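ORF10 (PDB 6RIW) probably catalyses chain-extending condensation in polyunsaturated fatty acid synthesis, this piece being the ketosynthase-chain length factor didomain of a longer multidomain synthase. Local coordinates at residues Gly93-Leu101 with Leu178-Gly186; Ala10-Ala18 with Gly63-Phe71. All coordinates share one frame; numbering follows the deposited sequence.

Contact 1 of 2, residues Gly93-Leu101 with Leu178-Gly186; sequences GLYVTKQAL and LIAQAAGLG
Leu94 reaches out from helix 88-104 and sets its two methyls on different residues of helix 174-183. Leu94 CD2 does the closer work, lying 3.6 Å from Ala182 CB and also resting against the backbone and CG1 of Ile179, while Leu94 CD1 meets Leu178 CD2 at 3.9 Å, the two leucine side chains crossing at about a right angle. With CG anti to its own carbonyl carbon (chi1 -71°), the leucine carries its branched end in toward the second helix.

From helix 174-183, Ile179 CG2 comes within 3.4 Å of Thr97 OG1 and also touches the threonine methyl, and Ile179 CD1 lies 3.9 Å from Gly93 O. Gly93 belongs here: a CB would point at the second helix and sit tight against Ile179 CD1.

Thr97 is the one polar side chain in the interface. Its OG1 lies beside the backbone N and turns back along its own helix, Thr97 OG1 donating to Gly93 O at 2.9 Å from the face of that carbonyl opposite the one used by Thr97 N. The rotation leaves CG2 facing Ala183 CB. Further along, Leu101 CD1 approaches Ala183 CB at 4.2 Å, where helix 174-183 gives way to a Schellman motif with Gly184 at positive phi.

The segment axes pass 10.0 Å apart at a crossing angle of -47°. This is helix packing within the thiolase fold of the ketosynthase domain, and Leu219 of strand 217-224 touches Thr97, Leu101 and Leu185. The chemistry is that of a buried apolar seam: the threonine hydroxyl spends its proton on its own helix, so these two segments meet mainly through methyl groups and dispersion, with no polar link between them.

Contact 2 of 2, residues Ala10-Ala18 with Gly63-Phe71; sequences ANLFPGSQA and GGYISDFNF
Pro14 CA lies 4.9 Å from Ile66 CA where the backbone leaving strand 4-12 passes the one leaving strand 62-64, in the N-terminal part of the thiolase-fold ketosynthase. A type II beta turn from Phe13 to Ser16 puts Pro14 beside the other backbone: its CA makes a CA-H...O contact with Tyr65 O, and Pro14 CG packs on Gly64 C at 3.4 Å. A CB on Gly64 would clash with that ring carbon. Ile66 CD1 bends onto the Phe13-Pro14 peptide, 3.4 Å from Pro14 N, and Ile66 CG2 turns to Leu12 CG.

With CG anti to the backbone N (chi1 -178°), Leu12 sends CD2 over the face of Phe69, 3.8 Å from the ring centroid and only 3° off its normal, a CH-pi contact. Gln17 NE2 comes to the ring edge, the amide plane turned 81° from the ring. Trp92 and Tyr95 of helix 88-104 also meet this ring. Were Phe69 cut back to an alanine, Leu12 CD2 would probably lose its aromatic face and a gap would open beside Gln17. One water accepts from both Gly15 N, at 2.9 Å, and Ser67 N.

Overall arrangement
From the N terminus, strand 4-12 runs into the turn at 13-16, and the chain then goes through helix 19-27 before strand 62-64 brings it back: contact 2 closes that excursion. Only afterwards does helix 88-104 start the second one, which ends when helix 174-183 packs against it in contact 1. The two closures therefore follow in series, neither enclosing nor crossing the other, with centres about 18 Å apart. Helix 88-104 joins them. One side faces helix 174-183; another lies on strand 4-12, where Ala10 CB packs against Gln99 and Ala100; just past the turn, Tyr95 OH reaches Gln17 O at 2.7 Å, a probable hydrogen bond.

Contact 1 of 2, residues Gly93-Leu101 with Leu178-Gly186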
ATOM      1  N   GLY A  93      -2.707  10.509  10.190  1.00 14.90           N
ATOM      2  CA  GLY A  93      -1.260  10.483   9.995  1.00 15.69           C
ATOM      3  C   GLY A  93      -0.599  11.824  10.269  1.00 13.57           C
ATOM      4  O   GLY A  93       0.483  11.885  10.863  1.00 14.22           O
ATOM      5  N   LEU A  94      -1.241  12.914   9.847  1.00 14.10           N
ATOM      6  CA  LEU A  94      -0.729  14.245  10.171  1.00 14.81           C
ATOM      7  C   LEU A  94      -0.741  14.492  11.679  1.00 15.29           C
ATOM      8  O   LEU A  94       0.214  15.052  12.243  1.00 15.50           O
ATOM      9  CB  LEU A  94      -1.570  15.300   9.455  1.00 13.40           C
ATOM     10  CG  LEU A  94      -1.340  15.315   7.945  1.00 14.99           C
ATOM     11  CD1 LEU A  94      -2.427  16.127   7.266  1.00 15.89           C
ATOM     12  CD2 LEU A  94       0.048  15.871   7.642  1.00 19.11           C
ATOM     13  N   TYR A  95      -1.818  14.088  12.345  1.00 14.56           N
ATOM     14  CA  TYR A  95      -1.900  14.262  13.795  1.00 15.73           C
ATOM     15  C   TYR A  95      -0.726  13.591  14.513  1.00 15.57           C
ATOM     16  O   TYR A  95      -0.031  14.232  15.312  1.00 16.16           O
ATOM     17  CB  TYR A  95      -3.229  13.709  14.307  1.00 14.98           C
ATOM     18  CG  TYR A  95      -3.288  13.683  15.833  1.00 16.55           C
ATOM     19  CD1 TYR A  95      -3.464  14.868  16.546  1.00 18.02           C
ATOM     20  CD2 TYR A  95      -3.157  12.496  16.548  1.00 16.41           C
ATOM     21  CE1 TYR A  95      -3.513  14.873  17.930  1.00 20.96           C
ATOM     22  CE2 TYR A  95      -3.197  12.490  17.968  1.00 18.02           C
ATOM     23  CZ  TYR A  95      -3.386  13.692  18.636  1.00 21.91           C
ATOM     24  OH  TYR A  95      -3.431  13.743  20.011  1.00 19.56           O
ATOM     25  N   VAL A  96      -0.492  12.298  14.260  1.00 14.69           N
ATOM     26  CA  VAL A  96       0.587  11.620  14.985  1.00 14.43           C
ATOM     27  C   VAL A  96       1.960  12.126  14.545  1.00 17.14           C
ATOM     28  O   VAL A  96       2.915  12.073  15.327  1.00 14.99           O
ATOM     29  CB  VAL A  96       0.497  10.083  14.871  1.00 15.65           C
ATOM     30  CG1 VAL A  96      -0.795   9.585  15.553  1.00 15.47           C
ATOM     31  CG2 VAL A  96       0.609   9.610  13.394  1.00 14.11           C
ATOM     32  N   THR A  97       2.089  12.643  13.320  1.00 15.25           N
ATOM     33  CA  THR A  97       3.356  13.253  12.919  1.00 14.08           C
ATOM     34  C   THR A  97       3.656  14.500  13.750  1.00 16.82           C
ATOM     35  O   THR A  97       4.751  14.634  14.313  1.00 17.06           O
ATOM     36  CB  THR A  97       3.331  13.588  11.431  1.00 17.64           C
ATOM     37  OG1 THR A  97       3.318  12.368  10.685  1.00 16.60           O
ATOM     38  CG2 THR A  97       4.603  14.343  11.042  1.00 17.61           C
ATOM     39  N   LYS A  98       2.694  15.419  13.830  1.00 15.10           N
ATOM     40  CA  LYS A  98       2.871  16.648  14.606  1.00 16.19           C
ATOM     41  C   LYS A  98       3.144  16.327  16.067  1.00 18.28           C
ATOM     42  O   LYS A  98       4.045  16.913  16.688  1.00 18.07           O
ATOM     43  CB  LYS A  98       1.623  17.529  14.486  1.00 19.82           C
ATOM     44  CG  LYS A  98       1.775  18.966  15.001  1.00 21.64           C
ATOM     45  CD  LYS A  98       0.939  19.899  14.131  1.00 25.80           C
ATOM     46  CE  LYS A  98       0.449  21.129  14.860  1.00 31.59           C
ATOM     47  NZ  LYS A  98      -0.988  21.372  14.472  1.00 33.40           N
ATOM     48  N   GLN A  99       2.367  15.405  16.634  1.00 14.99           N
ATOM     49  CA  GLN A  99       2.525  15.081  18.049  1.00 20.32           C
ATOM     50  C   GLN A  99       3.875  14.432  18.316  1.00 20.30           C
ATOM     51  O   GLN A  99       4.531  14.743  19.319  1.00 17.64           O
ATOM     52  CB  GLN A  99       1.389  14.162  18.513  1.00 17.33           C
ATOM     53  CG  GLN A  99      -0.008  14.834  18.524  1.00 22.26           C
ATOM     54  CD  GLN A  99      -0.082  16.013  19.482  1.00 26.04           C
ATOM     55  OE1 GLN A  99       0.288  15.903  20.646  1.00 30.44           O
ATOM     56  NE2 GLN A  99      -0.545  17.149  18.985  1.00 29.73           N
ATOM     57  N   ALA A 100       4.306  13.527  17.434  1.00 16.33           N
ATOM     58  CA  ALA A 100       5.578  12.848  17.655  1.00 16.64           C
ATOM     59  C   ALA A 100       6.746  13.808  17.509  1.00 18.29           C
ATOM     60  O   ALA A 100       7.685  13.764  18.307  1.00 18.93           O
ATOM     61  CB  ALA A 100       5.736  11.661  16.697  1.00 18.35           C
ATOM     62  N   LEU A 101       6.723  14.675  16.488  1.00 15.94           N
ATOM     63  CA  LEU A 101       7.807  15.640  16.333  1.00 18.85           C
ATOM     64  C   LEU A 101       7.812  16.647  17.478  1.00 20.45           C
ATOM     65  O   LEU A 101       8.879  17.023  17.984  1.00 18.75           O
ATOM     66  CB  LEU A 101       7.684  16.348  14.987  1.00 17.13           C
ATOM     67  CG  LEU A 101       8.206  15.458  13.857  1.00 18.11           C
ATOM     68  CD1 LEU A 101       7.924  16.121  12.535  1.00 19.45           C
ATOM     69  CD2 LEU A 101       9.696  15.202  14.035  1.00 17.56           C
ATOM     70  N   LEU A 178       2.392  13.596   1.771  1.00 14.30           N
ATOM     71  CA  LEU A 178       1.685  14.704   2.389  1.00 13.85           C
ATOM     72  C   LEU A 178       2.255  15.011   3.763  1.00 17.02           C
ATOM     73  O   LEU A 178       2.416  16.184   4.130  1.00 14.95           O
ATOM     74  CB  LEU A 178       0.204  14.373   2.496  1.00 15.24           C
ATOM     75  CG  LEU A 178      -0.626  15.399   3.261  1.00 16.87           C
ATOM     76  CD1 LEU A 178      -0.886  16.564   2.361  1.00 18.99           C
ATOM     77  CD2 LEU A 178      -1.949  14.788   3.678  1.00 20.74           C
ATOM     78  N   ILE A 179       2.548  13.967   4.537  1.00 14.34           N
ATOM     79  CA  ILE A 179       3.233  14.147   5.813  1.00 15.94           C
ATOM     80  C   ILE A 179       4.552  14.883   5.607  1.00 16.31           C
ATOM     81  O   ILE A 179       4.872  15.829   6.336  1.00 18.25           O
ATOM     82  CB  ILE A 179       3.431  12.785   6.502  1.00 15.18           C
ATOM     83  CG1 ILE A 179       2.098  12.349   7.126  1.00 15.25           C
ATOM     84  CG2 ILE A 179       4.575  12.841   7.535  1.00 16.94           C
ATOM     85  CD1 ILE A 179       2.032  10.873   7.437  1.00 16.01           C
ATOM     86  N   ALA A 180       5.332  14.471   4.599  1.00 13.84           N
ATOM     87  CA  ALA A 180       6.623  15.118   4.369  1.00 14.16           C
ATOM     88  C   ALA A 180       6.437  16.597   4.059  1.00 18.55           C
ATOM     89  O   ALA A 180       7.144  17.453   4.612  1.00 16.64           O
ATOM     90  CB  ALA A 180       7.383  14.414   3.236  1.00 14.93           C
ATOM     91  N   GLN A 181       5.455  16.927   3.214  1.00 15.75           N
ATOM     92  CA  GLN A 181       5.277  18.330   2.858  1.00 19.89           C
ATOM     93  C   GLN A 181       4.705  19.128   4.022  1.00 18.89           C
ATOM     94  O   GLN A 181       5.191  20.228   4.311  1.00 19.03           O
ATOM     95  CB  GLN A 181       4.400  18.491   1.608  1.00 18.30           C
ATOM     96  CG  GLN A 181       4.305  19.965   1.170  1.00 20.47           C
ATOM     97  CD  GLN A 181       3.684  20.165  -0.208  1.00 26.78           C
ATOM     98  OE1 GLN A 181       3.018  19.279  -0.763  1.00 26.89           O
ATOM     99  NE2 GLN A 181       3.915  21.338  -0.770  1.00 24.84           N
ATOM    100  N   ALA A 182       3.683  18.596   4.703  1.00 16.01           N
ATOM    101  CA  ALA A 182       3.023  19.355   5.763  1.00 16.38           C
ATOM    102  C   ALA A 182       3.927  19.580   6.973  1.00 19.97           C
ATOM    103  O   ALA A 182       3.732  20.548   7.712  1.00 19.11           O
ATOM    104  CB  ALA A 182       1.745  18.644   6.216  1.00 17.72           C
ATOM    105  N   ALA A 183       4.887  18.695   7.219  1.00 17.48           N
ATOM    106  CA  ALA A 183       5.819  18.877   8.320  1.00 20.83           C
ATOM    107  C   ALA A 183       7.158  19.464   7.878  1.00 21.04           C
ATOM    108  O   ALA A 183       8.022  19.682   8.721  1.00 23.57           O
ATOM    109  CB  ALA A 183       6.051  17.548   9.047  1.00 17.80           C
ATOM    110  N   GLY A 184       7.357  19.717   6.586  1.00 19.64           N
ATOM    111  CA  GLY A 184       8.617  20.284   6.138  1.00 20.06           C
ATOM    112  C   GLY A 184       9.793  19.335   6.152  1.00 21.69           C
ATOM    113  O   GLY A 184      10.929  19.768   6.368  1.00 21.65           O
ATOM    114  N   LEU A 185       9.561  18.051   5.913  1.00 18.67           N
ATOM    115  CA  LEU A 185      10.640  17.066   5.871  1.00 19.42           C
ATOM    116  C   LEU A 185      11.390  17.105   4.538  1.00 21.60           C
ATOM    117  O   LEU A 185      10.770  17.082   3.471  1.00 20.50           O
ATOM    118  CB  LEU A 185      10.061  15.669   6.070  1.00 18.94           C
ATOM    119  CG  LEU A 185       9.116  15.509   7.250  1.00 20.01           C
ATOM    120  CD1 LEU A 185       8.802  14.020   7.387  1.00 20.32           C
ATOM    121  CD2 LEU A 185       9.774  16.073   8.518  1.00 16.93           C
ATOM    122  N   GLY A 186      12.720  17.095   4.595  1.00 20.88           N
ATOM    123  CA  GLY A 186      13.513  17.127   3.376  1.00 17.32           C
ATOM    124  C   GLY A 186      14.161  15.823   2.938  1.00 21.01           C
ATOM    125  O   GLY A 186      14.914  15.805   1.955  1.00 18.70           O
TER

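Contact 2 of 2, residues Ala10-Ala18 with Gly63-Phe71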
ATOM      1  N   ALA A  10       3.987   9.053  19.278  1.00 18.55           N
ATOM      2  CA  ALA A  10       2.616   9.542  19.303  1.00 17.70           C
ATOM      3  C   ALA A  10       1.676   8.424  18.873  1.00 17.71           C
ATOM      4  O   ALA A  10       2.059   7.500  18.145  1.00 16.66           O
ATOM      5  CB  ALA A  10       2.445  10.771  18.415  1.00 17.00           C
ATOM      6  N   ASN A  11       0.425   8.531  19.314  1.00 17.59           N
ATOM      7  CA  ASN A  11      -0.557   7.518  18.960  1.00 17.98           C
ATOM      8  C   ASN A  11      -1.940   8.125  18.808  1.00 18.08           C
ATOM      9  O   ASN A  11      -2.302   9.092  19.489  1.00 18.62           O
ATOM     10  CB  ASN A  11      -0.634   6.420  20.009  1.00 19.66           C
ATOM     11  CG  ASN A  11      -1.056   6.962  21.369  1.00 23.98           C
ATOM     12  OD1 ASN A  11      -0.317   7.736  21.971  1.00 27.02           O
ATOM     13  ND2 ASN A  11      -2.252   6.588  21.836  1.00 22.38           N
ATOM     14  N   LEU A  12      -2.725   7.509  17.926  1.00 16.07           N
ATOM     15  CA  LEU A  12      -4.174   7.710  17.876  1.00 16.86           C
ATOM     16  C   LEU A  12      -4.735   6.301  17.797  1.00 20.34           C
ATOM     17  O   LEU A  12      -4.789   5.702  16.719  1.00 16.72           O
ATOM     18  CB  LEU A  12      -4.613   8.586  16.702  1.00 15.21           C
ATOM     19  CG  LEU A  12      -6.102   8.892  16.604  1.00 22.67           C
ATOM     20  CD1 LEU A  12      -6.574   9.619  17.874  1.00 18.44           C
ATOM     21  CD2 LEU A  12      -6.341   9.750  15.357  1.00 19.20           C
ATOM     22  N   PHE A  13      -5.119   5.767  18.951  1.00 16.94           N
ATOM     23  CA  PHE A  13      -5.587   4.399  19.105  1.00 17.83           C
ATOM     24  C   PHE A  13      -7.040   4.401  19.544  1.00 16.81           C
ATOM     25  O   PHE A  13      -7.530   5.409  20.068  1.00 20.61           O
ATOM     26  CB  PHE A  13      -4.765   3.646  20.165  1.00 18.31           C
ATOM     27  CG  PHE A  13      -3.309   3.473  19.835  1.00 17.17           C
ATOM     28  CD1 PHE A  13      -2.835   3.576  18.521  1.00 18.08           C
ATOM     29  CD2 PHE A  13      -2.407   3.193  20.851  1.00 16.18           C
ATOM     30  CE1 PHE A  13      -1.487   3.411  18.234  1.00 16.77           C
ATOM     31  CE2 PHE A  13      -1.055   3.020  20.582  1.00 17.93           C
ATOM     32  CZ  PHE A  13      -0.589   3.123  19.262  1.00 20.67           C
ATOM     33  N   PRO A  14      -7.768   3.292  19.359  1.00 18.74           N
ATOM     34  CA  PRO A  14      -9.101   3.210  19.964  1.00 20.15           C
ATOM     35  C   PRO A  14      -8.990   3.547  21.445  1.00 20.56           C
ATOM     36  O   PRO A  14      -8.182   2.941  22.160  1.00 23.48           O
ATOM     37  CB  PRO A  14      -9.522   1.755  19.727  1.00 22.11           C
ATOM     38  CG  PRO A  14      -8.723   1.325  18.496  1.00 21.12           C
ATOM     39  CD  PRO A  14      -7.423   2.082  18.580  1.00 18.69           C
ATOM     40  N   GLY A  15      -9.706   4.582  21.887  1.00 22.29           N
ATOM     41  CA  GLY A  15      -9.695   4.987  23.273  1.00 22.45           C
ATOM     42  C   GLY A  15      -8.694   6.057  23.665  1.00 23.27           C
ATOM     43  O   GLY A  15      -8.839   6.623  24.754  1.00 21.92           O
ATOM     44  N   SER A  16      -7.682   6.366  22.850  1.00 20.77           N
ATOM     45  CA  SER A  16      -6.658   7.285  23.345  1.00 20.08           C
ATOM     46  C   SER A  16      -6.036   8.113  22.227  1.00 22.14           C
ATOM     47  O   SER A  16      -6.025   7.709  21.061  1.00 19.08           O
ATOM     48  CB  SER A  16      -5.566   6.529  24.124  1.00 22.46           C
ATOM     49  OG  SER A  16      -4.813   5.685  23.277  1.00 24.36           O
ATOM     50  N   GLN A  17      -5.516   9.290  22.609  1.00 18.91           N
ATOM     51  CA  GLN A  17      -4.899  10.216  21.664  1.00 23.74           C
ATOM     52  C   GLN A  17      -3.486  10.621  22.068  1.00 21.87           C
ATOM     53  O   GLN A  17      -2.905  11.510  21.434  1.00 19.42           O
ATOM     54  CB  GLN A  17      -5.764  11.476  21.500  1.00 25.74           C
ATOM     55  CG  GLN A  17      -7.250  11.210  21.298  1.00 29.00           C
ATOM     56  CD  GLN A  17      -8.058  12.496  21.244  1.00 35.45           C
ATOM     57  OE1 GLN A  17      -7.503  13.590  21.366  1.00 38.58           O
ATOM     58  NE2 GLN A  17      -9.376  12.371  21.075  1.00 41.08           N
ATOM     59  N   ALA A  18      -2.914   9.998  23.098  1.00 21.96           N
ATOM     60  CA  ALA A  18      -1.595  10.366  23.595  1.00 22.87           C
ATOM     61  C   ALA A  18      -1.013   9.163  24.314  1.00 22.18           C
ATOM     62  O   ALA A  18      -1.771   8.299  24.763  1.00 22.44           O
ATOM     63  CB  ALA A  18      -1.670  11.578  24.541  1.00 25.43           C
ATOM     64  N   GLY A  63     -15.127  -3.947  16.925  1.00 21.79           N
ATOM     65  CA  GLY A  63     -13.791  -3.580  16.484  1.00 23.16           C
ATOM     66  C   GLY A  63     -13.210  -2.522  17.395  1.00 20.75           C
ATOM     67  O   GLY A  63     -13.826  -2.109  18.380  1.00 23.37           O
ATOM     68  N   GLY A  64     -11.997  -2.092  17.056  1.00 21.05           N
ATOM     69  CA  GLY A  64     -11.381  -0.985  17.751  1.00 19.97           C
ATOM     70  C   GLY A  64     -11.484   0.248  16.882  1.00 21.06           C
ATOM     71  O   GLY A  64     -10.816   0.318  15.852  1.00 21.38           O
ATOM     72  N   TYR A  65     -12.330   1.211  17.249  1.00 18.11           N
ATOM     73  CA  TYR A  65     -12.575   2.365  16.394  1.00 23.04           C
ATOM     74  C   TYR A  65     -12.100   3.644  17.057  1.00 21.27           C
ATOM     75  O   TYR A  65     -11.951   3.722  18.283  1.00 22.19           O
ATOM     76  CB  TYR A  65     -14.058   2.487  16.029  1.00 22.18           C
ATOM     77  CG  TYR A  65     -14.522   1.244  15.329  1.00 22.75           C
ATOM     78  CD1 TYR A  65     -14.070   0.942  14.050  1.00 20.04           C
ATOM     79  CD2 TYR A  65     -15.381   0.348  15.964  1.00 21.67           C
ATOM     80  CE1 TYR A  65     -14.479  -0.213  13.414  1.00 23.60           C
ATOM     81  CE2 TYR A  65     -15.799  -0.803  15.337  1.00 23.76           C
ATOM     82  CZ  TYR A  65     -15.346  -1.081  14.062  1.00 26.80           C
ATOM     83  OH  TYR A  65     -15.755  -2.242  13.437  1.00 31.98           O
ATOM     84  N   ILE A  66     -11.836   4.637  16.211  1.00 18.26           N
ATOM     85  CA  ILE A  66     -11.438   5.974  16.640  1.00 19.99           C
ATOM     86  C   ILE A  66     -12.720   6.781  16.748  1.00 21.62           C
ATOM     87  O   ILE A  66     -13.342   7.096  15.732  1.00 22.24           O
ATOM     88  CB  ILE A  66     -10.466   6.636  15.653  1.00 20.76           C
ATOM     89  CG1 ILE A  66      -9.199   5.795  15.470  1.00 17.32           C
ATOM     90  CG2 ILE A  66     -10.112   8.066  16.106  1.00 19.09           C
ATOM     91  CD1 ILE A  66      -8.532   5.407  16.805  1.00 18.68           C
ATOM     92  N   SER A  67     -13.116   7.123  17.970  1.00 21.52           N
ATOM     93  CA  SER A  67     -14.349   7.862  18.205  1.00 25.40           C
ATOM     94  C   SER A  67     -14.026   9.274  18.672  1.00 26.25           C
ATOM     95  O   SER A  67     -13.077   9.480  19.438  1.00 23.95           O
ATOM     96  CB  SER A  67     -15.213   7.161  19.252  1.00 24.37           C
ATOM     97  OG  SER A  67     -15.546   5.855  18.806  1.00 29.66           O
ATOM     98  N   ASP A  68     -14.805  10.244  18.182  1.00 28.32           N
ATOM     99  CA  ASP A  68     -14.810  11.607  18.723  1.00 30.94           C
ATOM    100  C   ASP A  68     -13.442  12.281  18.620  1.00 32.58           C
ATOM    101  O   ASP A  68     -13.020  13.023  19.512  1.00 34.23           O
ATOM    102  CB  ASP A  68     -15.312  11.600  20.168  1.00 32.18           C
ATOM    103  CG  ASP A  68     -16.691  10.967  20.290  1.00 38.14           C
ATOM    104  OD1 ASP A  68     -17.584  11.342  19.490  1.00 40.08           O
ATOM    105  OD2 ASP A  68     -16.878  10.082  21.154  1.00 39.06           O
ATOM    106  N   PHE A  69     -12.729  12.013  17.533  1.00 27.40           N
ATOM    107  CA  PHE A  69     -11.486  12.715  17.227  1.00 25.49           C
ATOM    108  C   PHE A  69     -11.817  13.881  16.301  1.00 26.19           C
ATOM    109  O   PHE A  69     -12.430  13.684  15.252  1.00 27.06           O
ATOM    110  CB  PHE A  69     -10.461  11.787  16.566  1.00 21.65           C
ATOM    111  CG  PHE A  69      -9.198  12.492  16.145  1.00 23.99           C
ATOM    112  CD1 PHE A  69      -8.238  12.843  17.086  1.00 21.93           C
ATOM    113  CD2 PHE A  69      -8.983  12.831  14.812  1.00 18.76           C
ATOM    114  CE1 PHE A  69      -7.069  13.501  16.703  1.00 21.82           C
ATOM    115  CE2 PHE A  69      -7.825  13.488  14.414  1.00 17.99           C
ATOM    116  CZ  PHE A  69      -6.859  13.828  15.370  1.00 20.99           C
ATOM    117  N   ASN A  70     -11.405  15.089  16.679  1.00 26.79           N
ATOM    118  CA  ASN A  70     -11.676  16.290  15.889  1.00 26.12           C
ATOM    119  C   ASN A  70     -10.321  16.854  15.486  1.00 27.23           C
ATOM    120  O   ASN A  70      -9.606  17.427  16.316  1.00 24.75           O
ATOM    121  CB  ASN A  70     -12.507  17.310  16.676  1.00 32.50           C
ATOM    122  CG  ASN A  70     -13.826  16.737  17.168  1.00 31.96           C
ATOM    123  OD1 ASN A  70     -14.054  16.610  18.373  1.00 39.14           O
ATOM    124  ND2 ASN A  70     -14.702  16.388  16.236  1.00 37.55           N
ATOM    125  N   PHE A  71      -9.954  16.645  14.224  1.00 22.54           N
ATOM    126  CA  PHE A  71      -8.641  17.035  13.736  1.00 21.54           C
ATOM    127  C   PHE A  71      -8.514  18.552  13.689  1.00 22.69           C
ATOM    128  O   PHE A  71      -9.395  19.240  13.167  1.00 21.62           O
ATOM    129  CB  PHE A  71      -8.427  16.449  12.342  1.00 20.87           C
ATOM    130  CG  PHE A  71      -7.135  16.851  11.697  1.00 16.41           C
ATOM    131  CD1 PHE A  71      -5.922  16.429  12.214  1.00 19.84           C
ATOM    132  CD2 PHE A  71      -7.143  17.617  10.531  1.00 19.49           C
ATOM    133  CE1 PHE A  71      -4.723  16.797  11.592  1.00 18.60           C
ATOM    134  CE2 PHE A  71      -5.952  17.977   9.909  1.00 18.44           C
ATOM    135  CZ  PHE A  71      -4.751  17.569  10.436  1.00 15.58           C
TER
HETATM  136  O   HOH W   1     -11.332   6.380  20.293  1.00 26.10           O
HETATM  137  O   HOH W   2     -10.150  15.210  19.340  1.00 31.55           O